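Local coordinates for protein alpha-14 giardin (Giardia lamblia, PDB 3CHJ) that binds calcium ions as a member of the annexin family and may link the phospholipid bilayer to the underlying axoneme as a calcium-regulated structural element, at residues K179-K183 / D184-T188; I158-T162 / H163-E167; T188-R191 / I192-Y196. All blocks are in the same frame, centred on the assembly; numbering follows the deposited sequence.

Contact 1 (K179-K183 / D184-T188); sequences KGVKK and DEVST. With CA (calcium ion), chain B.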
loop_
_atom_site.group_PDB
_atom_site.type_symbol
_atom_site.label_atom_id
_atom_site.label_comp_id
_atom_site.label_asym_id
_atom_site.label_seq_id
_atom_site.Cartn_x
_atom_site.Cartn_y
_atom_site.Cartn_z
ATOM N N LYS A 179 -9.697 19.555 -21.101
ATOM C CA LYS A 179 -8.255 19.474 -20.908
ATOM C C LYS A 179 -7.844 20.197 -19.626
ATOM O O LYS A 179 -8.143 21.380 -19.442
ATOM C CB LYS A 179 -7.524 20.066 -22.113
ATOM C CG LYS A 179 -6.025 19.842 -22.115
ATOM C CD LYS A 179 -5.361 20.615 -23.249
ATOM C CE LYS A 179 -5.633 19.951 -24.597
ATOM N NZ LYS A 179 -5.027 20.701 -25.741
ATOM N N GLY A 180 -7.179 19.468 -18.733
ATOM C CA GLY A 180 -6.730 20.025 -17.455
ATOM C C GLY A 180 -7.846 20.053 -16.412
ATOM O O GLY A 180 -9.032 20.002 -16.755
ATOM N N VAL A 181 -7.471 20.121 -15.134
ATOM C CA VAL A 181 -8.453 20.215 -14.057
ATOM C C VAL A 181 -8.878 21.670 -13.928
ATOM O O VAL A 181 -8.086 22.518 -13.496
ATOM C CB VAL A 181 -7.877 19.714 -12.703
ATOM C CG1 VAL A 181 -8.902 19.846 -11.595
ATOM C CG2 VAL A 181 -7.382 18.257 -12.826
ATOM N N LYS A 182 -10.113 21.952 -14.319
ATOM C CA LYS A 182 -10.685 23.290 -14.180
ATOM C C LYS A 182 -11.081 23.560 -12.732
ATOM O O LYS A 182 -11.275 22.631 -11.948
ATOM C CB LYS A 182 -11.882 23.473 -15.124
ATOM C CG LYS A 182 -11.600 23.108 -16.585
ATOM C CD LYS A 182 -10.454 23.916 -17.166
ATOM C CE LYS A 182 -10.337 23.700 -18.663
ATOM N NZ LYS A 182 -9.152 24.428 -19.214
ATOM N N LYS A 183 -11.209 24.838 -12.383
ATOM C CA LYS A 183 -11.514 25.231 -11.009
ATOM C C LYS A 183 -12.784 24.580 -10.454
ATOM O O LYS A 183 -12.827 24.201 -9.278
ATOM C CB LYS A 183 -11.580 26.764 -10.885
ATOM C CG LYS A 183 -12.471 27.442 -11.923
ATOM C CD LYS A 183 -12.727 28.916 -11.593
ATOM C CE LYS A 183 -13.849 29.470 -12.454
ATOM N NZ LYS A 183 -15.060 28.605 -12.405
ATOM N N ASP A 184 -13.799 24.438 -11.307
ATOM C CA ASP A 184 -15.098 23.890 -10.917
ATOM C C ASP A 184 -15.058 22.365 -10.841
ATOM O O ASP A 184 -15.994 21.736 -10.342
ATOM C CB ASP A 184 -16.181 24.317 -11.923
ATOM C CG ASP A 184 -15.949 23.738 -13.318
ATOM O OD1 ASP A 184 -14.905 24.053 -13.921
ATOM O OD2 ASP A 184 -16.816 22.977 -13.821
ATOM N N GLU A 185 -13.965 21.779 -11.333
ATOM C CA GLU A 185 -13.813 20.326 -11.367
ATOM C C GLU A 185 -13.086 19.747 -10.150
ATOM O O GLU A 185 -13.196 18.547 -9.879
ATOM C CB GLU A 185 -13.103 19.908 -12.656
ATOM C CG GLU A 185 -13.916 20.342 -13.898
ATOM C CD GLU A 185 -13.201 20.205 -15.226
ATOM O OE1 GLU A 185 -12.019 19.800 -15.277
ATOM O OE2 GLU A 185 -13.845 20.524 -16.253
ATOM N N VAL A 186 -12.358 20.594 -9.424
ATOM C CA VAL A 186 -11.567 20.124 -8.274
ATOM C C VAL A 186 -12.465 19.383 -7.299
ATOM O O VAL A 186 -12.184 18.241 -6.903
ATOM C CB VAL A 186 -10.849 21.288 -7.547
ATOM C CG1 VAL A 186 -10.187 20.804 -6.266
ATOM C CG2 VAL A 186 -9.812 21.922 -8.461
ATOM N N SER A 187 -13.574 20.029 -6.930
ATOM C CA SER A 187 -14.512 19.441 -5.991
ATOM C C SER A 187 -15.082 18.094 -6.437
ATOM O O SER A 187 -15.252 17.203 -5.619
ATOM C CB SER A 187 -15.633 20.439 -5.655
ATOM O OG SER A 187 -16.421 20.711 -6.790
ATOM N N THR A 188 -15.384 17.944 -7.726
ATOM C CA THR A 188 -15.906 16.674 -8.248
ATOM C C THR A 188 -14.909 15.529 -8.034
ATOM O O THR A 188 -15.251 14.444 -7.535
ATOM C CB THR A 188 -16.197 16.812 -9.748
ATOM O OG1 THR A 188 -17.142 17.884 -9.938
ATOM C CG2 THR A 188 -16.731 15.526 -10.342
HETATM CA CA CA B . -10.841 18.436 -17.020
HETATM O O HOH W 1 -14.317 22.793 -7.483
#
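The side chains of K182 and E185 lie alongside each other and point the same way, CG of K182 running 3.4 Å from OE2 of E185. The lysine chain is bent at its second torsion (chi2 -58°), which carries its ammonium away from the carboxylate and back along the loop, where NZ makes a weak bond to the carbonyl O of K179. What joins the two residues is the backbone of K182: its N donates to E185 OE1 at 3.0 Å and nearly straight (170°), arriving from well above the carboxylate plane, and its O accepts from E185 N at 2.9 Å. V186 N adds a weak bond to the same carbonyl, and a water bridges K183 O and S187 N.

OE1 of E185 has a second task, binding the calcium ion at 2.5 Å, beside the carbonyl O of G180, 2.4 Å from the metal. The amide of K182 thus probably helps, from the second shell, to fix the rotation of the metal-bound carboxylate. Loop carbonyls of A175, T178 and G180, together with both carboxylate oxygens of E224 some forty positions on, are consistent with a canonical annexin calcium site. K174 forms salt bridges with OE2 of E185 and OD2 of D184, so the E185 carboxylate is held from both of its oxygens.

The apolar side of the turn is made by V181 and V186, whose side chains cross at about a right angle with CG1 of V181 3.9 Å from CG2 of V186. V181 of the loop and V186 of the helix start rest on M144 of helix 144-154, while T188, further along helix 186-195, faces L171 and V172 of helix 162-177.

Contact 2 (I158-T162 / H163-E167); sequences IPRDT and HELEE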
loop_
_atom_site.group_PDB
_atom_site.type_symbol
_atom_site.label_atom_id
_atom_site.label_comp_id
_atom_site.label_asym_id
_atom_site.label_seq_id
_atom_site.Cartn_x
_atom_site.Cartn_y
_atom_site.Cartn_z
ATOM N N ILE A 158 -18.775 7.782 3.153
ATOM C CA ILE A 158 -20.159 7.568 3.580
ATOM C C ILE A 158 -21.064 7.171 2.401
ATOM O O ILE A 158 -20.884 7.689 1.297
ATOM C CB ILE A 158 -20.734 8.807 4.350
ATOM C CG1 ILE A 158 -21.022 10.012 3.424
ATOM C CG2 ILE A 158 -19.849 9.175 5.566
ATOM C CD1 ILE A 158 -19.871 10.557 2.570
ATOM N N PRO A 159 -22.016 6.240 2.633
ATOM C CA PRO A 159 -22.918 5.806 1.562
ATOM C C PRO A 159 -23.764 6.914 0.952
ATOM O O PRO A 159 -24.099 7.900 1.617
ATOM C CB PRO A 159 -23.806 4.755 2.245
ATOM C CG PRO A 159 -22.991 4.277 3.407
ATOM C CD PRO A 159 -22.293 5.515 3.887
ATOM N N ARG A 160 -24.082 6.737 -0.329
ATOM C CA ARG A 160 -24.848 7.697 -1.121
ATOM C C ARG A 160 -25.925 6.934 -1.856
ATOM O O ARG A 160 -25.806 5.722 -2.050
ATOM C CB ARG A 160 -23.961 8.349 -2.175
ATOM C CG ARG A 160 -23.070 9.397 -1.644
ATOM C CD ARG A 160 -22.026 9.697 -2.690
ATOM N NE ARG A 160 -21.356 10.960 -2.395
ATOM C CZ ARG A 160 -20.336 11.095 -1.567
ATOM N NH1 ARG A 160 -19.830 10.041 -0.925
ATOM N NH2 ARG A 160 -19.822 12.300 -1.375
ATOM N N ASP A 161 -26.962 7.637 -2.291
ATOM C CA ASP A 161 -27.988 6.997 -3.118
ATOM C C ASP A 161 -27.680 7.112 -4.610
ATOM O O ASP A 161 -26.801 7.884 -5.024
ATOM C CB ASP A 161 -29.393 7.517 -2.777
ATOM C CG ASP A 161 -29.519 9.023 -2.903
ATOM O OD1 ASP A 161 -29.009 9.611 -3.887
ATOM O OD2 ASP A 161 -30.152 9.630 -2.006
ATOM N N THR A 162 -28.399 6.324 -5.417
ATOM C CA THR A 162 -28.175 6.291 -6.853
ATOM C C THR A 162 -28.322 7.667 -7.510
ATOM O O THR A 162 -27.586 7.993 -8.438
ATOM C CB THR A 162 -29.063 5.228 -7.523
ATOM O OG1 THR A 162 -28.785 3.960 -6.919
ATOM C CG2 THR A 162 -28.806 5.135 -9.017
ATOM N N HIS A 163 -29.264 8.489 -7.028
ATOM C CA HIS A 163 -29.434 9.846 -7.567
ATOM C C HIS A 163 -28.151 10.678 -7.487
ATOM O O HIS A 163 -27.786 11.354 -8.450
ATOM C CB HIS A 163 -30.595 10.597 -6.885
ATOM C CG HIS A 163 -30.800 11.997 -7.401
ATOM N ND1 HIS A 163 -31.341 12.264 -8.639
ATOM C CD2 HIS A 163 -30.528 13.203 -6.845
ATOM C CE1 HIS A 163 -31.390 13.572 -8.828
ATOM N NE2 HIS A 163 -30.903 14.165 -7.753
ATOM N N GLU A 164 -27.482 10.614 -6.341
ATOM C CA GLU A 164 -26.236 11.355 -6.147
ATOM C C GLU A 164 -25.151 10.839 -7.089
ATOM O O GLU A 164 -24.389 11.620 -7.640
ATOM C CB GLU A 164 -25.783 11.266 -4.690
ATOM C CG GLU A 164 -26.775 11.881 -3.695
ATOM C CD GLU A 164 -26.449 11.544 -2.243
ATOM O OE1 GLU A 164 -26.948 10.514 -1.705
ATOM O OE2 GLU A 164 -25.699 12.327 -1.628
ATOM N N LEU A 165 -25.130 9.527 -7.301
ATOM C CA LEU A 165 -24.184 8.928 -8.244
ATOM C C LEU A 165 -24.456 9.383 -9.659
ATOM O O LEU A 165 -23.519 9.689 -10.393
ATOM C CB LEU A 165 -24.187 7.402 -8.158
ATOM C CG LEU A 165 -23.185 6.747 -7.207
ATOM C CD1 LEU A 165 -23.359 7.253 -5.794
ATOM C CD2 LEU A 165 -23.340 5.229 -7.262
ATOM N N GLU A 166 -25.735 9.434 -10.051
ATOM C CA GLU A 166 -26.089 9.947 -11.377
ATOM C C GLU A 166 -25.620 11.392 -11.579
ATOM O O GLU A 166 -25.096 11.734 -12.642
ATOM C CB GLU A 166 -27.599 9.839 -11.644
ATOM C CG GLU A 166 -28.172 8.416 -11.605
ATOM C CD GLU A 166 -27.906 7.594 -12.871
ATOM O OE1 GLU A 166 -27.233 8.095 -13.804
ATOM O OE2 GLU A 166 -28.385 6.432 -12.922
ATOM N N GLU A 167 -25.797 12.236 -10.555
ATOM C CA GLU A 167 -25.350 13.624 -10.615
ATOM C C GLU A 167 -23.832 13.721 -10.751
ATOM O O GLU A 167 -23.334 14.463 -11.590
ATOM C CB GLU A 167 -25.785 14.379 -9.362
ATOM C CG GLU A 167 -27.286 14.579 -9.210
ATOM C CD GLU A 167 -27.635 15.266 -7.887
ATOM O OE1 GLU A 167 -27.263 14.746 -6.809
ATOM O OE2 GLU A 167 -28.285 16.334 -7.923
#
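The backbone of R160 and D161 is extended and turns helical at T162, bringing D161 to the N-cap position, where D161 O accepts from L165 N at 3.3 Å and T162 O accepts from E166 N at 2.8 Å. Two reciprocal bonds tie D161 to E164. OD1 of D161 takes the amide N of E164 at 3.1 Å, nearly along its own C-O axis; in return the carboxylate of E164 reaches back, OE1 receiving D161 N at 2.9 Å along an almost straight path (172°).

The aspartate CG sits between its backbone N and carbonyl carbon (chi1 56°), which folds the carboxylate over the first turn of the helix. E164 is extended beyond CG and crosses the D161 side chain at about a right angle, the carboxylate planes 63° apart. OD1 of D161 and OE1 of E164 come within 3.1 Å, a meeting of like charges that the two amide donors and the helix dipole probably help to offset.

On the inner side CB of R160 lies 3.8 Å from CD1 of L165, their side chains crossing at about a right angle. The guanidinium goes on to T195, where NH2 bonds OG1, and L165 packs on Y196 and on M207 of helix 198-211. T162 runs beside E166, its OG1 bonded to Q203. Far from the calcium site, D161 and E164 form a capping box, the motif in which N-cap and N3 residues exchange side-chain-to-amide bonds, here at the start of helix 162-177.

Contact 3 (T188-R191 / I192-Y196); sequences TWIR and IFATY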
loop_
_atom_site.group_PDB
_atom_site.type_symbol
_atom_site.label_atom_id
_atom_site.label_comp_id
_atom_site.label_asym_id
_atom_site.label_seq_id
_atom_site.Cartn_x
_atom_site.Cartn_y
_atom_site.Cartn_z
ATOM N N THR A 188 -15.384 17.944 -7.726
ATOM C CA THR A 188 -15.906 16.674 -8.248
ATOM C C THR A 188 -14.909 15.529 -8.034
ATOM O O THR A 188 -15.251 14.444 -7.535
ATOM C CB THR A 188 -16.197 16.812 -9.748
ATOM O OG1 THR A 188 -17.142 17.884 -9.938
ATOM C CG2 THR A 188 -16.731 15.526 -10.342
ATOM N N TRP A 189 -13.669 15.780 -8.426
ATOM C CA TRP A 189 -12.660 14.736 -8.325
ATOM C C TRP A 189 -12.407 14.329 -6.880
ATOM O O TRP A 189 -12.260 13.144 -6.569
ATOM C CB TRP A 189 -11.358 15.199 -8.948
ATOM C CG TRP A 189 -11.328 15.202 -10.464
ATOM C CD1 TRP A 189 -11.226 16.295 -11.276
ATOM C CD2 TRP A 189 -11.354 14.058 -11.331
ATOM N NE1 TRP A 189 -11.168 15.907 -12.599
ATOM C CE2 TRP A 189 -11.288 14.541 -12.662
ATOM C CE3 TRP A 189 -11.453 12.673 -11.114
ATOM C CZ2 TRP A 189 -11.283 13.678 -13.774
ATOM C CZ3 TRP A 189 -11.465 11.808 -12.213
ATOM C CH2 TRP A 189 -11.388 12.319 -13.534
ATOM N N ILE A 190 -12.325 15.319 -5.998
ATOM C CA ILE A 190 -12.046 15.028 -4.592
ATOM C C ILE A 190 -13.225 14.340 -3.908
ATOM O O ILE A 190 -13.051 13.372 -3.195
ATOM C CB ILE A 190 -11.588 16.295 -3.820
ATOM C CG1 ILE A 190 -10.350 16.911 -4.485
ATOM C CG2 ILE A 190 -11.326 15.975 -2.344
ATOM C CD1 ILE A 190 -9.122 15.983 -4.567
ATOM N N ARG A 191 -14.436 14.830 -4.163
ATOM C CA ARG A 191 -15.605 14.228 -3.554
ATOM C C ARG A 191 -15.705 12.737 -3.914
ATOM O O ARG A 191 -15.888 11.886 -3.048
ATOM C CB ARG A 191 -16.874 14.993 -3.957
ATOM C CG ARG A 191 -18.130 14.378 -3.371
ATOM C CD ARG A 191 -19.400 15.203 -3.628
ATOM N NE ARG A 191 -19.736 15.331 -5.045
ATOM C CZ ARG A 191 -19.456 16.390 -5.794
ATOM N NH1 ARG A 191 -18.840 17.432 -5.266
ATOM N NH2 ARG A 191 -19.803 16.409 -7.072
ATOM N N ILE A 192 -15.551 12.425 -5.202
ATOM C CA ILE A 192 -15.703 11.041 -5.621
ATOM C C ILE A 192 -14.567 10.185 -5.064
ATOM O O ILE A 192 -14.795 9.159 -4.406
ATOM C CB ILE A 192 -15.756 10.930 -7.147
ATOM C CG1 ILE A 192 -17.029 11.633 -7.680
ATOM C CG2 ILE A 192 -15.751 9.463 -7.554
ATOM C CD1 ILE A 192 -17.012 11.863 -9.191
ATOM N N PHE A 193 -13.334 10.606 -5.313
ATOM C CA PHE A 193 -12.224 9.720 -5.002
ATOM C C PHE A 193 -11.857 9.682 -3.527
ATOM O O PHE A 193 -11.327 8.657 -3.045
ATOM C CB PHE A 193 -11.014 10.041 -5.882
ATOM C CG PHE A 193 -11.161 9.538 -7.296
ATOM C CD1 PHE A 193 -12.008 10.185 -8.212
ATOM C CD2 PHE A 193 -10.471 8.393 -7.716
ATOM C CE1 PHE A 193 -12.166 9.691 -9.513
ATOM C CE2 PHE A 193 -10.633 7.903 -9.020
ATOM C CZ PHE A 193 -11.448 8.542 -9.908
ATOM N N ALA A 194 -12.179 10.751 -2.793
ATOM C CA ALA A 194 -11.874 10.765 -1.358
ATOM C C ALA A 194 -13.010 10.291 -0.464
ATOM O O ALA A 194 -12.744 9.795 0.639
ATOM C CB ALA A 194 -11.425 12.148 -0.901
ATOM N N THR A 195 -14.264 10.468 -0.910
ATOM C CA THR A 195 -15.415 10.245 -0.012
ATOM C C THR A 195 -16.389 9.133 -0.421
ATOM O O THR A 195 -17.273 8.767 0.367
ATOM C CB THR A 195 -16.212 11.556 0.311
ATOM O OG1 THR A 195 -17.124 11.863 -0.754
ATOM C CG2 THR A 195 -15.279 12.737 0.546
ATOM N N TYR A 196 -16.242 8.585 -1.630
ATOM C CA TYR A 196 -17.117 7.449 -1.991
ATOM C C TYR A 196 -16.732 6.186 -1.228
ATOM O O TYR A 196 -15.552 5.917 -0.968
ATOM C CB TYR A 196 -17.055 7.145 -3.490
ATOM C CG TYR A 196 -18.085 7.863 -4.332
ATOM C CD1 TYR A 196 -18.384 9.206 -4.127
ATOM C CD2 TYR A 196 -18.741 7.185 -5.382
ATOM C CE1 TYR A 196 -19.328 9.865 -4.936
ATOM C CE2 TYR A 196 -19.668 7.831 -6.161
ATOM C CZ TYR A 196 -19.959 9.166 -5.929
ATOM O OH TYR A 196 -20.888 9.783 -6.742
#
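T188-R191 and I192-T195 are successive turns of helix 186-195 in the all-helical annexin fold, and Y196 is the first residue to leave helical phi/psi: I192 N, F193 N and A194 N donate to T188 O, W189 O and I190 O. A buried aromatic pair is W189 with F193, four residues apart and running side by side. CE1 of F193 comes to the edge of the indole, near its plane, 3.5 Å from CE3 of W189; the planes of its six-membered ring and of the F193 ring are 44° apart, their centroids 5.6 Å, an oblique pairing. Both side chains have CG anti to the carbonyl carbon (chi1 -76° in each), which helps bring them alongside.

The indole also has a polar end: NE1 bonds E224, a calcium ligand, so W189 is placed to help position that residue. F193 meets F201 and F233 edge-to-face.

On another side of the helix CG2 of T188 touches CD1 of I192 at 3.8 Å, and the I192 side chain reaches F201 and L204 of helix 198-211. CG2 of I192 also lies over the centre of the Y196 ring, 4.2 Å above its plane. The polar ends of R191 and Y196 converge on D168, by a salt bridge from NH2 and a hydrogen bond from OH. In the last turn R191 O is gripped twice by T195: T195 N donates to it at 3.0 Å, from above the carbonyl plane, and the hydroxyl OG1 donates from only 2.6 Å, tilted 21° out of that plane.

Overall arrangement
Contact 3 is buried, with a largely apolar and aromatic interior, whereas contacts 1 and 2 are surface contacts at helix starts, where a carboxylate accepts from backbone amides. Yet E185 in contact 1 shares its carboxylate with calcium, while the capping box of contact 2 has no metal. Contacts 1 and 3 both use helix 186-195, contact 1 at its start with the preceding loop; they share T188 and touch where V181 CG1 meets W189 CD1 at 4.3 Å. Contact 2 opens the preceding helix, 162-177, and reaches contact 3 through R160 and L165, which pack against Y196, and through a probable R160 NH2 to T195 OG1 hydrogen bond. Contacts 1 and 2 do not touch.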